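Local coordinates for protein putative mandelate racemase (Zymomonas mobilis, PDB 2OX4) that binds magnesium and is probably a lyase of the enolase superfamily, perhaps a dehydratase, at residues 72-77 with 271-276; 298-303 with 312-317; 302-307 with 333-338. One frame throughout, in Å; residues are numbered along the deposited sequence.

Contact 1: residues 72-77 with 271-276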
ATOM      1  N   ALA C  72     -34.802  -5.632 -11.495  1.00  6.25           N
ATOM      2  CA  ALA C  72     -34.582  -5.671 -12.945  1.00  9.69           C
ATOM      3  C   ALA C  72     -34.694  -4.283 -13.559  1.00 10.05           C
ATOM      4  O   ALA C  72     -33.932  -3.936 -14.460  1.00  8.10           O
ATOM      5  CB  ALA C  72     -35.573  -6.625 -13.624  1.00  9.64           C
ATOM      6  N   ILE C  73     -35.659  -3.496 -13.093  1.00  8.22           N
ATOM      7  CA  ILE C  73     -35.823  -2.163 -13.648  1.00  9.52           C
ATOM      8  C   ILE C  73     -34.617  -1.277 -13.271  1.00  6.27           C
ATOM      9  O   ILE C  73     -34.113  -0.542 -14.112  1.00  7.39           O
ATOM     10  CB  ILE C  73     -37.158  -1.504 -13.226  1.00  9.98           C
ATOM     11  CG1 ILE C  73     -38.359  -2.263 -13.836  1.00 12.66           C
ATOM     12  CG2 ILE C  73     -37.177  -0.027 -13.664  1.00  9.52           C
ATOM     13  CD1 ILE C  73     -39.699  -1.943 -13.145  1.00 13.44           C
ATOM     14  N   TRP C  74     -34.160  -1.365 -12.024  1.00  5.60           N
ATOM     15  CA  TRP C  74     -33.014  -0.574 -11.567  1.00  8.29           C
ATOM     16  C   TRP C  74     -31.822  -0.926 -12.444  1.00 11.15           C
ATOM     17  O   TRP C  74     -31.133  -0.044 -12.931  1.00  7.34           O
ATOM     18  CB  TRP C  74     -32.684  -0.886 -10.099  1.00  8.21           C
ATOM     19  CG  TRP C  74     -31.947   0.229  -9.360  1.00  6.83           C
ATOM     20  CD1 TRP C  74     -32.487   1.126  -8.461  1.00  8.15           C
ATOM     21  CD2 TRP C  74     -30.547   0.535  -9.436  1.00  9.52           C
ATOM     22  NE1 TRP C  74     -31.506   1.972  -7.980  1.00  7.01           N
ATOM     23  CE2 TRP C  74     -30.305   1.626  -8.558  1.00  6.49           C
ATOM     24  CE3 TRP C  74     -29.470  -0.013 -10.151  1.00  9.59           C
ATOM     25  CZ2 TRP C  74     -29.030   2.195  -8.398  1.00  7.84           C
ATOM     26  CZ3 TRP C  74     -28.193   0.547  -9.986  1.00 10.94           C
ATOM     27  CH2 TRP C  74     -27.988   1.641  -9.120  1.00 10.46           C
ATOM     28  N   GLU C  75     -31.605  -2.220 -12.669  1.00  8.32           N
ATOM     29  CA  GLU C  75     -30.476  -2.658 -13.488  1.00 10.03           C
ATOM     30  C   GLU C  75     -30.637  -2.244 -14.954  1.00  8.49           C
ATOM     31  O   GLU C  75     -29.656  -1.911 -15.604  1.00  8.96           O
ATOM     32  CB  GLU C  75     -30.260  -4.173 -13.345  1.00  9.94           C
ATOM     33  CG  GLU C  75     -29.034  -4.750 -14.106  1.00  8.90           C
ATOM     34  CD  GLU C  75     -27.674  -4.544 -13.403  1.00 10.77           C
ATOM     35  OE1 GLU C  75     -27.588  -3.843 -12.370  1.00 12.31           O
ATOM     36  OE2 GLU C  75     -26.663  -5.099 -13.905  1.00 12.26           O
ATOM     37  N   LYS C  76     -31.867  -2.274 -15.468  1.00  7.56           N
ATOM     38  CA  LYS C  76     -32.158  -1.775 -16.822  1.00 10.61           C
ATOM     39  C   LYS C  76     -31.825  -0.290 -16.985  1.00 11.17           C
ATOM     40  O   LYS C  76     -31.133   0.089 -17.921  1.00  9.68           O
ATOM     41  CB  LYS C  76     -33.627  -2.040 -17.175  1.00 10.85           C
ATOM     42  CG  LYS C  76     -34.068  -1.581 -18.567  1.00 14.09           C
ATOM     43  CD  LYS C  76     -35.570  -1.835 -18.740  1.00 18.87           C
ATOM     44  CE  LYS C  76     -36.107  -1.224 -20.024  1.00 35.32           C
ATOM     45  NZ  LYS C  76     -37.550  -1.575 -20.219  1.00 30.82           N
ATOM     46  N   LEU C  77     -32.312   0.547 -16.075  1.00  7.84           N
ATOM     47  CA  LEU C  77     -31.935   1.969 -16.070  1.00 11.27           C
ATOM     48  C   LEU C  77     -30.431   2.198 -15.914  1.00 10.28           C
ATOM     49  O   LEU C  77     -29.888   3.146 -16.484  1.00  9.70           O
ATOM     50  CB  LEU C  77     -32.732   2.751 -15.027  1.00  6.89           C
ATOM     51  CG  LEU C  77     -34.239   2.765 -15.346  1.00  6.03           C
ATOM     52  CD1 LEU C  77     -35.022   3.538 -14.286  1.00 10.72           C
ATOM     53  CD2 LEU C  77     -34.510   3.363 -16.768  1.00  8.83           C
ATOM     54  N   SER C 271     -25.358   6.143  -5.209  1.00  8.88           N
ATOM     55  CA  SER C 271     -25.228   4.681  -5.399  1.00  8.70           C
ATOM     56  C   SER C 271     -24.153   4.019  -4.533  1.00  6.85           C
ATOM     57  O   SER C 271     -23.299   4.693  -3.955  1.00  7.19           O
ATOM     58  CB  SER C 271     -25.070   4.296  -6.877  1.00 10.82           C
ATOM     59  OG  SER C 271     -23.699   4.324  -7.288  1.00  9.29           O
ATOM     60  N   ARG C 272     -24.224   2.689  -4.457  1.00  7.63           N
ATOM     61  CA  ARG C 272     -23.161   1.842  -3.885  1.00  8.39           C
ATOM     62  C   ARG C 272     -21.783   2.261  -4.391  1.00  6.74           C
ATOM     63  O   ARG C 272     -20.826   2.345  -3.605  1.00  8.08           O
ATOM     64  CB  ARG C 272     -23.390   0.394  -4.312  1.00 10.01           C
ATOM     65  CG  ARG C 272     -24.418  -0.414  -3.510  1.00 11.79           C
ATOM     66  CD  ARG C 272     -24.771  -1.689  -4.303  1.00  7.58           C
ATOM     67  NE  ARG C 272     -25.617  -1.382  -5.456  1.00  9.99           N
ATOM     68  CZ  ARG C 272     -25.985  -2.260  -6.387  1.00 11.34           C
ATOM     69  NH1 ARG C 272     -25.537  -3.523  -6.343  1.00  8.82           N
ATOM     70  NH2 ARG C 272     -26.801  -1.869  -7.365  1.00 10.54           N
ATOM     71  N   TRP C 273     -21.694   2.521  -5.704  1.00  8.20           N
ATOM     72  CA  TRP C 273     -20.421   2.935  -6.340  1.00  8.76           C
ATOM     73  C   TRP C 273     -19.859   4.252  -5.800  1.00  9.77           C
ATOM     74  O   TRP C 273     -18.645   4.404  -5.672  1.00  9.56           O
ATOM     75  CB  TRP C 273     -20.584   3.036  -7.860  1.00  7.54           C
ATOM     76  CG  TRP C 273     -20.774   1.686  -8.531  1.00  7.92           C
ATOM     77  CD1 TRP C 273     -19.798   0.930  -9.116  1.00  9.66           C
ATOM     78  CD2 TRP C 273     -21.998   0.945  -8.677  1.00  8.68           C
ATOM     79  NE1 TRP C 273     -20.332  -0.236  -9.612  1.00  8.02           N
ATOM     80  CE2 TRP C 273     -21.682  -0.248  -9.370  1.00 11.70           C
ATOM     81  CE3 TRP C 273     -23.334   1.179  -8.304  1.00  8.15           C
ATOM     82  CZ2 TRP C 273     -22.641  -1.215  -9.680  1.00  8.94           C
ATOM     83  CZ3 TRP C 273     -24.290   0.218  -8.609  1.00  9.25           C
ATOM     84  CH2 TRP C 273     -23.943  -0.964  -9.297  1.00 11.40           C
ATOM     85  N   GLY C 274     -20.738   5.206  -5.506  1.00  6.92           N
ATOM     86  CA  GLY C 274     -20.322   6.490  -4.933  1.00  7.39           C
ATOM     87  C   GLY C 274     -19.787   6.332  -3.524  1.00  8.81           C
ATOM     88  O   GLY C 274     -18.754   6.921  -3.167  1.00  7.45           O
ATOM     89  N   PHE C 275     -20.476   5.528  -2.718  1.00  7.39           N
ATOM     90  CA  PHE C 275     -20.095   5.362  -1.311  1.00  9.52           C
ATOM     91  C   PHE C 275     -18.880   4.476  -1.088  1.00  9.85           C
ATOM     92  O   PHE C 275     -18.146   4.646  -0.109  1.00  7.50           O
ATOM     93  CB  PHE C 275     -21.289   4.939  -0.464  1.00  8.12           C
ATOM     94  CG  PHE C 275     -22.234   6.073  -0.203  1.00  8.59           C
ATOM     95  CD1 PHE C 275     -21.963   6.982   0.820  1.00 10.00           C
ATOM     96  CD2 PHE C 275     -23.359   6.275  -1.009  1.00  4.77           C
ATOM     97  CE1 PHE C 275     -22.807   8.067   1.055  1.00 12.50           C
ATOM     98  CE2 PHE C 275     -24.214   7.365  -0.776  1.00  7.37           C
ATOM     99  CZ  PHE C 275     -23.935   8.253   0.264  1.00  6.39           C
ATOM    100  N   LEU C 276     -18.655   3.562  -2.024  1.00  7.02           N
ATOM    101  CA  LEU C 276     -17.583   2.569  -1.902  1.00  7.54           C
ATOM    102  C   LEU C 276     -16.212   3.124  -1.466  1.00  6.09           C
ATOM    103  O   LEU C 276     -15.675   2.660  -0.469  1.00  7.47           O
ATOM    104  CB  LEU C 276     -17.475   1.695  -3.161  1.00  7.55           C
ATOM    105  CG  LEU C 276     -16.280   0.720  -3.189  1.00 15.37           C
ATOM    106  CD1 LEU C 276     -16.430  -0.382  -2.149  1.00 10.51           C
ATOM    107  CD2 LEU C 276     -16.090   0.128  -4.585  1.00 12.65           C
TER
HETATM  108  O   HOH W   1     -28.205  -3.569  -9.594  1.00 12.17           O
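The two helical segments 72-77 and 271-276 stand apart, W74 and S271 making the closest backbone approach at 11.2 Å between their CA atoms, so long side chains, and one water, span the interval. W74 does most of the reaching. With its CG anti to the backbone N (chi1 -156°), the indole extends from helix 70-79 and presents the CZ3-CH2 side of its six-membered ring to the other helix. R272 NH2 lies 3.8 Å from W74 CZ3, which sits at the edge of the guanidinium near its plane; the two planes are turned 64° apart, and R272 CZ, 5.5 Å from the centroid of that ring, allows at most a weak cation-pi attraction. W273 CZ3 meets W74 CH2 at 4.0 Å, an oblique apolar touch in which the two side chains run past one another in opposite senses. W273 also lays CH2 over one face of the R272 guanidinium. E75 and R272 carry opposite charges but do not pair directly: a water in the guanidinium plane accepts from R272 NH2 at 3.1 Å and donates to E75 OE1 at 2.9 Å. W74 NE1 is fixed by the carbonyl of G295 and R272 NE by a salt bridge to E299. In the second subunit H308 bonds E75 OE1, D305 O takes R272 NH1, and I309 packs on R272 and W273. This domain interface of the enolase superfamily, joining N-terminal capping domain to barrel, illustrates how long side chains can bridge separated helices. Helix 89-110 packs on W74 through F92 and I95, and helix 296-309 adds E299 and K302.

Contact 2: residues 298-303 with 312-317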
ATOM      1  N   THR C 298     -34.326   0.935  -3.115  1.00  7.57           N
ATOM      2  CA  THR C 298     -33.555  -0.252  -3.512  1.00  7.84           C
ATOM      3  C   THR C 298     -32.068  -0.037  -3.217  1.00  8.13           C
ATOM      4  O   THR C 298     -31.398  -0.883  -2.591  1.00  8.24           O
ATOM      5  CB  THR C 298     -33.798  -0.567  -5.005  1.00  8.32           C
ATOM      6  OG1 THR C 298     -35.175  -0.910  -5.188  1.00 11.11           O
ATOM      7  CG2 THR C 298     -32.924  -1.740  -5.485  1.00  8.56           C
ATOM      8  N   GLU C 299     -31.563   1.116  -3.632  1.00  6.92           N
ATOM      9  CA  GLU C 299     -30.136   1.401  -3.495  1.00  7.40           C
ATOM     10  C   GLU C 299     -29.776   1.929  -2.112  1.00  7.77           C
ATOM     11  O   GLU C 299     -28.708   1.611  -1.589  1.00  7.94           O
ATOM     12  CB  GLU C 299     -29.671   2.363  -4.592  1.00  9.96           C
ATOM     13  CG  GLU C 299     -28.143   2.441  -4.753  1.00  9.17           C
ATOM     14  CD  GLU C 299     -27.544   1.256  -5.490  1.00 10.34           C
ATOM     15  OE1 GLU C 299     -28.264   0.290  -5.811  1.00  9.76           O
ATOM     16  OE2 GLU C 299     -26.324   1.299  -5.769  1.00  9.12           O
ATOM     17  N   PHE C 300     -30.650   2.740  -1.518  1.00 10.23           N
ATOM     18  CA  PHE C 300     -30.452   3.199  -0.127  1.00  9.12           C
ATOM     19  C   PHE C 300     -30.166   2.007   0.782  1.00 10.96           C
ATOM     20  O   PHE C 300     -29.235   2.038   1.587  1.00 10.27           O
ATOM     21  CB  PHE C 300     -31.705   3.899   0.389  1.00  8.56           C
ATOM     22  CG  PHE C 300     -31.578   4.458   1.786  1.00 14.05           C
ATOM     23  CD1 PHE C 300     -31.288   5.812   1.977  1.00 17.65           C
ATOM     24  CD2 PHE C 300     -31.806   3.658   2.912  1.00 10.55           C
ATOM     25  CE1 PHE C 300     -31.206   6.354   3.260  1.00 13.58           C
ATOM     26  CE2 PHE C 300     -31.693   4.192   4.208  1.00 10.50           C
ATOM     27  CZ  PHE C 300     -31.402   5.537   4.375  1.00 17.53           C
ATOM     28  N   LYS C 301     -30.972   0.960   0.646  1.00 11.61           N
ATOM     29  CA  LYS C 301     -30.813  -0.241   1.456  1.00 12.67           C
ATOM     30  C   LYS C 301     -29.445  -0.876   1.239  1.00 13.95           C
ATOM     31  O   LYS C 301     -28.756  -1.233   2.195  1.00 11.66           O
ATOM     32  CB  LYS C 301     -31.918  -1.252   1.139  1.00 13.03           C
ATOM     33  CG  LYS C 301     -32.151  -2.280   2.234  1.00 25.99           C
ATOM     34  CD  LYS C 301     -33.563  -2.840   2.174  1.00 30.04           C
ATOM     35  CE  LYS C 301     -33.575  -4.338   2.430  1.00 35.95           C
ATOM     36  NZ  LYS C 301     -33.009  -4.678   3.764  1.00 35.03           N
ATOM     37  N   LYS C 302     -29.054  -1.015  -0.024  1.00  9.68           N
ATOM     38  CA  LYS C 302     -27.739  -1.577  -0.367  1.00  7.56           C
ATOM     39  C   LYS C 302     -26.583  -0.752   0.198  1.00  8.30           C
ATOM     40  O   LYS C 302     -25.588  -1.304   0.687  1.00  9.67           O
ATOM     41  CB  LYS C 302     -27.605  -1.749  -1.891  1.00  8.85           C
ATOM     42  CG  LYS C 302     -28.687  -2.685  -2.489  1.00  8.94           C
ATOM     43  CD  LYS C 302     -28.583  -2.858  -4.017  1.00  9.40           C
ATOM     44  CE  LYS C 302     -29.774  -3.702  -4.532  1.00 12.16           C
ATOM     45  NZ  LYS C 302     -29.730  -3.896  -6.013  1.00 12.16           N
ATOM     46  N   ILE C 303     -26.720   0.566   0.147  1.00  6.41           N
ATOM     47  CA  ILE C 303     -25.692   1.454   0.704  1.00  7.29           C
ATOM     48  C   ILE C 303     -25.623   1.306   2.218  1.00 11.51           C
ATOM     49  O   ILE C 303     -24.542   1.126   2.772  1.00  8.52           O
ATOM     50  CB  ILE C 303     -25.929   2.939   0.325  1.00  7.31           C
ATOM     51  CG1 ILE C 303     -25.777   3.122  -1.191  1.00  6.54           C
ATOM     52  CG2 ILE C 303     -24.950   3.847   1.094  1.00  7.45           C
ATOM     53  CD1 ILE C 303     -26.500   4.369  -1.749  1.00 10.32           C
ATOM     54  N   VAL C 312     -20.493   2.145  10.290  1.00  6.67           N
ATOM     55  CA  VAL C 312     -20.910   3.467   9.860  1.00  9.61           C
ATOM     56  C   VAL C 312     -22.421   3.492  10.046  1.00  9.87           C
ATOM     57  O   VAL C 312     -23.094   2.482   9.820  1.00  8.17           O
ATOM     58  CB  VAL C 312     -20.543   3.693   8.368  1.00  7.56           C
ATOM     59  CG1 VAL C 312     -21.156   4.976   7.814  1.00  9.68           C
ATOM     60  CG2 VAL C 312     -19.013   3.726   8.180  1.00  8.69           C
ATOM     61  N   THR C 313     -22.959   4.625  10.488  1.00  8.81           N
ATOM     62  CA  THR C 313     -24.411   4.706  10.655  1.00  7.05           C
ATOM     63  C   THR C 313     -25.002   5.692   9.666  1.00 10.43           C
ATOM     64  O   THR C 313     -24.265   6.320   8.917  1.00  9.79           O
ATOM     65  CB  THR C 313     -24.816   5.033  12.099  1.00  8.03           C
ATOM     66  OG1 THR C 313     -24.299   6.303  12.474  1.00 11.35           O
ATOM     67  CG2 THR C 313     -24.312   3.954  13.057  1.00 13.04           C
ATOM     68  N   VAL C 314     -26.331   5.798   9.643  1.00  9.03           N
ATOM     69  CA  VAL C 314     -27.023   6.418   8.528  1.00 12.15           C
ATOM     70  C   VAL C 314     -27.987   7.496   9.017  1.00 13.25           C
ATOM     71  O   VAL C 314     -28.743   7.289   9.968  1.00 12.19           O
ATOM     72  CB  VAL C 314     -27.805   5.373   7.684  1.00  8.69           C
ATOM     73  CG1 VAL C 314     -28.360   6.025   6.419  1.00 11.38           C
ATOM     74  CG2 VAL C 314     -26.908   4.175   7.328  1.00  9.92           C
ATOM     75  N   GLN C 315     -27.947   8.650   8.362  1.00  9.15           N
ATOM     76  CA  GLN C 315     -29.030   9.639   8.474  1.00  9.76           C
ATOM     77  C   GLN C 315     -29.424  10.019   7.055  1.00 10.89           C
ATOM     78  O   GLN C 315     -28.633  10.639   6.362  1.00 11.58           O
ATOM     79  CB  GLN C 315     -28.516  10.899   9.214  1.00  9.34           C
ATOM     80  CG  GLN C 315     -29.457  12.143   9.090  1.00 13.48           C
ATOM     81  CD  GLN C 315     -28.768  13.350   8.477  1.00 11.87           C
ATOM     82  OE1 GLN C 315     -27.869  13.945   9.077  1.00 13.26           O
ATOM     83  NE2 GLN C 315     -29.188  13.719   7.274  1.00 10.11           N
ATOM     84  N   ALA C 316     -30.630   9.663   6.617  1.00 10.70           N
ATOM     85  CA  ALA C 316     -31.055  10.044   5.279  1.00 10.81           C
ATOM     86  C   ALA C 316     -30.971  11.564   5.160  1.00  8.68           C
ATOM     87  O   ALA C 316     -31.370  12.289   6.072  1.00  9.53           O
ATOM     88  CB  ALA C 316     -32.458   9.566   4.983  1.00 14.06           C
ATOM     89  N   HIS C 317     -30.441  12.039   4.045  1.00 12.25           N
ATOM     90  CA  HIS C 317     -30.595  13.447   3.703  1.00  9.96           C
ATOM     91  C   HIS C 317     -32.026  13.687   3.265  1.00 10.73           C
ATOM     92  O   HIS C 317     -32.530  13.010   2.359  1.00 12.68           O
ATOM     93  CB  HIS C 317     -29.641  13.849   2.589  1.00 10.33           C
ATOM     94  CG  HIS C 317     -29.854  15.244   2.098  1.00 11.63           C
ATOM     95  ND1 HIS C 317     -30.579  15.526   0.959  1.00 13.17           N
ATOM     96  CD2 HIS C 317     -29.444  16.436   2.591  1.00 13.79           C
ATOM     97  CE1 HIS C 317     -30.609  16.833   0.774  1.00 17.63           C
ATOM     98  NE2 HIS C 317     -29.928  17.409   1.749  1.00 14.77           N
TER
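F300 turns its CG anti to the backbone N (chi1 -177°), which carries the ring off helix 296-309 to segment 312-317, while V314 has CG1 anti to its own N (chi1 -172°), the methyl that meets it. CZ at the end of the phenyl ring comes within 3.7 Å of V314 CG1. One atom round the ring, F300 CE1 lies 3.9 Å from A316 CB. Both methyl groups approach the ring obliquely, and the contact is wholly apolar, with all three residues buried. Q315, between V314 and A316 in sequence, has its CB pointing away from the helix. Its NE2 gives a nearly straight bond, 2.9 Å long and 176° at the hydrogen, to the carbonyl O of A316; the donor stands above that carbonyl plane, while the O lies in the amide plane of Q315. Q315 OE1 is taken by Y129 and Q288, so both ends of the amide are held. The arrangement is that of a helix laid on the strand that follows it in a TIM-type barrel. A316 is about 11 Å, by nearest side-chain atoms, from the bound magnesium ion. Strand 313-314 pairs in parallel with 286-287, whose I287 touches both V314 and I303, while helices 70-79 and 271-280 touch helix 296-309 through W74 and F275.

Contact 3: residues 302-307 with 333-338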
ATOM      1  N   LYS C 302     -29.054  -1.015  -0.024  1.00  9.68           N
ATOM      2  CA  LYS C 302     -27.739  -1.577  -0.367  1.00  7.56           C
ATOM      3  C   LYS C 302     -26.583  -0.752   0.198  1.00  8.30           C
ATOM      4  O   LYS C 302     -25.588  -1.304   0.687  1.00  9.67           O
ATOM      5  CB  LYS C 302     -27.605  -1.749  -1.891  1.00  8.85           C
ATOM      6  CG  LYS C 302     -28.687  -2.685  -2.489  1.00  8.94           C
ATOM      7  CD  LYS C 302     -28.583  -2.858  -4.017  1.00  9.40           C
ATOM      8  CE  LYS C 302     -29.774  -3.702  -4.532  1.00 12.16           C
ATOM      9  NZ  LYS C 302     -29.730  -3.896  -6.013  1.00 12.16           N
ATOM     10  N   ILE C 303     -26.720   0.566   0.147  1.00  6.41           N
ATOM     11  CA  ILE C 303     -25.692   1.454   0.704  1.00  7.29           C
ATOM     12  C   ILE C 303     -25.623   1.306   2.218  1.00 11.51           C
ATOM     13  O   ILE C 303     -24.542   1.126   2.772  1.00  8.52           O
ATOM     14  CB  ILE C 303     -25.929   2.939   0.325  1.00  7.31           C
ATOM     15  CG1 ILE C 303     -25.777   3.122  -1.191  1.00  6.54           C
ATOM     16  CG2 ILE C 303     -24.950   3.847   1.094  1.00  7.45           C
ATOM     17  CD1 ILE C 303     -26.500   4.369  -1.749  1.00 10.32           C
ATOM     18  N   ALA C 304     -26.779   1.369   2.878  1.00  9.90           N
ATOM     19  CA  ALA C 304     -26.825   1.237   4.331  1.00 10.44           C
ATOM     20  C   ALA C 304     -26.285  -0.128   4.803  1.00 12.17           C
ATOM     21  O   ALA C 304     -25.562  -0.210   5.797  1.00  7.61           O
ATOM     22  CB  ALA C 304     -28.242   1.471   4.836  1.00  7.93           C
ATOM     23  N   ASP C 305     -26.617  -1.192   4.078  1.00  8.97           N
ATOM     24  CA  ASP C 305     -26.163  -2.545   4.434  1.00 12.14           C
ATOM     25  C   ASP C 305     -24.653  -2.714   4.287  1.00 11.25           C
ATOM     26  O   ASP C 305     -24.007  -3.325   5.140  1.00 10.22           O
ATOM     27  CB  ASP C 305     -26.880  -3.602   3.605  1.00 12.63           C
ATOM     28  CG  ASP C 305     -28.385  -3.633   3.863  1.00 21.29           C
ATOM     29  OD1 ASP C 305     -28.861  -3.083   4.888  1.00 18.65           O
ATOM     30  OD2 ASP C 305     -29.095  -4.200   3.005  1.00 20.04           O
ATOM     31  N   MET C 306     -24.079  -2.164   3.221  1.00  8.72           N
ATOM     32  CA  MET C 306     -22.622  -2.147   3.070  0.50  8.99           C
ATOM     33  C   MET C 306     -21.977  -1.295   4.171  1.00  8.37           C
ATOM     34  O   MET C 306     -20.970  -1.680   4.752  1.00  9.10           O
ATOM     35  CB  MET C 306     -22.241  -1.627   1.674  0.50 11.37           C
ATOM     36  CG  MET C 306     -20.813  -1.951   1.248  0.50 23.40           C
ATOM     37  SD  MET C 306     -20.510  -1.737  -0.528  0.50 10.31           S
ATOM     38  CE  MET C 306     -21.036  -0.042  -0.783  0.50 18.33           C
ATOM     39  N   ALA C 307     -22.577  -0.137   4.468  1.00  8.29           N
ATOM     40  CA  ALA C 307     -22.017   0.781   5.469  1.00  7.73           C
ATOM     41  C   ALA C 307     -21.936   0.120   6.854  1.00  7.97           C
ATOM     42  O   ALA C 307     -21.001   0.363   7.604  1.00  6.90           O
ATOM     43  CB  ALA C 307     -22.834   2.074   5.548  1.00  7.79           C
ATOM     44  N   ILE C 333     -36.459   3.484   9.336  1.00 10.98           N
ATOM     45  CA  ILE C 333     -36.953   2.577  10.379  1.00 11.93           C
ATOM     46  C   ILE C 333     -36.578   1.124  10.067  1.00 11.06           C
ATOM     47  O   ILE C 333     -36.466   0.301  10.974  1.00 11.83           O
ATOM     48  CB  ILE C 333     -38.485   2.739  10.631  1.00 12.11           C
ATOM     49  CG1 ILE C 333     -38.835   2.296  12.060  1.00 15.47           C
ATOM     50  CG2 ILE C 333     -39.311   1.987   9.597  1.00  9.25           C
ATOM     51  CD1 ILE C 333     -39.896   3.146  12.712  1.00 22.21           C
ATOM     52  N   ALA C 334     -36.352   0.827   8.785  1.00  8.46           N
ATOM     53  CA  ALA C 334     -36.060  -0.547   8.350  1.00 10.89           C
ATOM     54  C   ALA C 334     -34.579  -0.955   8.418  1.00 10.63           C
ATOM     55  O   ALA C 334     -34.242  -2.101   8.084  1.00 15.17           O
ATOM     56  CB  ALA C 334     -36.586  -0.786   6.943  1.00  7.39           C
ATOM     57  N   ILE C 335     -33.697  -0.043   8.818  1.00  8.89           N
ATOM     58  CA  ILE C 335     -32.258  -0.384   8.877  1.00  9.34           C
ATOM     59  C   ILE C 335     -31.773  -0.441  10.336  1.00 10.63           C
ATOM     60  O   ILE C 335     -32.230   0.350  11.163  1.00 11.20           O
ATOM     61  CB  ILE C 335     -31.364   0.601   8.037  1.00  9.32           C
ATOM     62  CG1 ILE C 335     -31.530   2.055   8.512  1.00 10.48           C
ATOM     63  CG2 ILE C 335     -31.655   0.463   6.519  1.00 10.81           C
ATOM     64  CD1 ILE C 335     -30.480   3.037   7.935  1.00 10.61           C
ATOM     65  N   PRO C 336     -30.863  -1.381  10.661  1.00 10.18           N
ATOM     66  CA  PRO C 336     -30.317  -1.453  12.024  1.00 12.23           C
ATOM     67  C   PRO C 336     -29.356  -0.312  12.387  1.00  8.60           C
ATOM     68  O   PRO C 336     -29.291   0.077  13.562  1.00 11.13           O
ATOM     69  CB  PRO C 336     -29.599  -2.809  12.051  1.00 10.48           C
ATOM     70  CG  PRO C 336     -29.210  -3.058  10.633  1.00 10.50           C
ATOM     71  CD  PRO C 336     -30.329  -2.457   9.805  1.00  9.59           C
ATOM     72  N   ASN C 337     -28.642   0.231  11.394  1.00  9.62           N
ATOM     73  CA  ASN C 337     -27.591   1.212  11.638  1.00  9.22           C
ATOM     74  C   ASN C 337     -28.057   2.657  11.421  1.00 12.75           C
ATOM     75  O   ASN C 337     -27.410   3.443  10.750  1.00  8.49           O
ATOM     76  CB  ASN C 337     -26.286   0.890  10.855  1.00  8.25           C
ATOM     77  CG  ASN C 337     -26.496   0.764   9.325  1.00  8.97           C
ATOM     78  OD1 ASN C 337     -27.558   0.351   8.865  1.00  9.81           O
ATOM     79  ND2 ASN C 337     -25.452   1.099   8.541  1.00  8.14           N
ATOM     80  N   PHE C 338     -29.198   3.002  12.002  1.00 14.75           N
ATOM     81  CA  PHE C 338     -29.743   4.356  11.911  1.00 12.62           C
ATOM     82  C   PHE C 338     -29.125   5.256  12.985  1.00 12.56           C
ATOM     83  O   PHE C 338     -28.995   4.843  14.136  1.00 14.54           O
ATOM     84  CB  PHE C 338     -31.277   4.284  12.087  1.00 11.75           C
ATOM     85  CG  PHE C 338     -31.941   5.621  12.329  1.00 12.44           C
ATOM     86  CD1 PHE C 338     -32.132   6.516  11.285  1.00 13.53           C
ATOM     87  CD2 PHE C 338     -32.410   5.955  13.598  1.00 11.64           C
ATOM     88  CE1 PHE C 338     -32.771   7.746  11.502  1.00 13.45           C
ATOM     89  CE2 PHE C 338     -33.042   7.176  13.830  1.00 12.10           C
ATOM     90  CZ  PHE C 338     -33.223   8.069  12.781  1.00 10.49           C
TER
HETATM   91  O   HOH W   2     -28.162  -1.933   7.254  1.00 12.78           O
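The carbonyl O of A304 receives the side-chain amide of N337, ND2 lying 3.0 Å from A304 O with 149° at the hydrogen. In the TIM-type barrel of this family the bond joins helix 296-309 to the loop that leads from helix 322-333 into strand 341-344. The donor is tilted 26° from the carbonyl plane, and the O lies out of the plane of the asparagine amide. With chi1 at 56°, CG of N337 sits between its backbone N and carbonyl carbon, which brings the amide to the A304 carbonyl. ND2 also binds the carbonyl of V312, and so serves two carbonyl acceptors of buried residues. At the other end of the amide, N337 OD1 accepts from a water at 2.9 Å; the same water donates to D305 OD1 at 2.7 Å, giving the loop a second, indirect hold on the helix. Replaced by an alanine, N337 would probably leave the A304 and V312 carbonyls without this donor and the water without one of its acceptors. Beside the polar bonds lies an apolar patch where V314 of the neighbouring strand touches A304, I335 and N337. D305 also gives its backbone O to R272 of the second subunit, placing this turn at the subunit boundary. Small residues let the loop come close: A307 CB is 4.1 Å from N337 ND2, and A304 CB meets the I335 branch methyl CG2 at 3.9 Å.

Read from the N terminus, segment 72-77 comes first and waits almost two hundred residues for its partner: contact 1 closes that long loop and ties the N-terminal domain to the barrel. Contacts 2 and 3 open afterwards, in series with it, from overlapping stretches of helix 296-309. Contact 2 closes within nine residues, on the following strand; contact 3 opens a little later and spans a further helix, so the loops of contacts 2 and 3 overlap without nesting. The two centres are only about 5 Å apart, and K302 and I303 belong to both. Contact 1 meets them through the packing of F275 on I303. All three contacts also reach the second subunit.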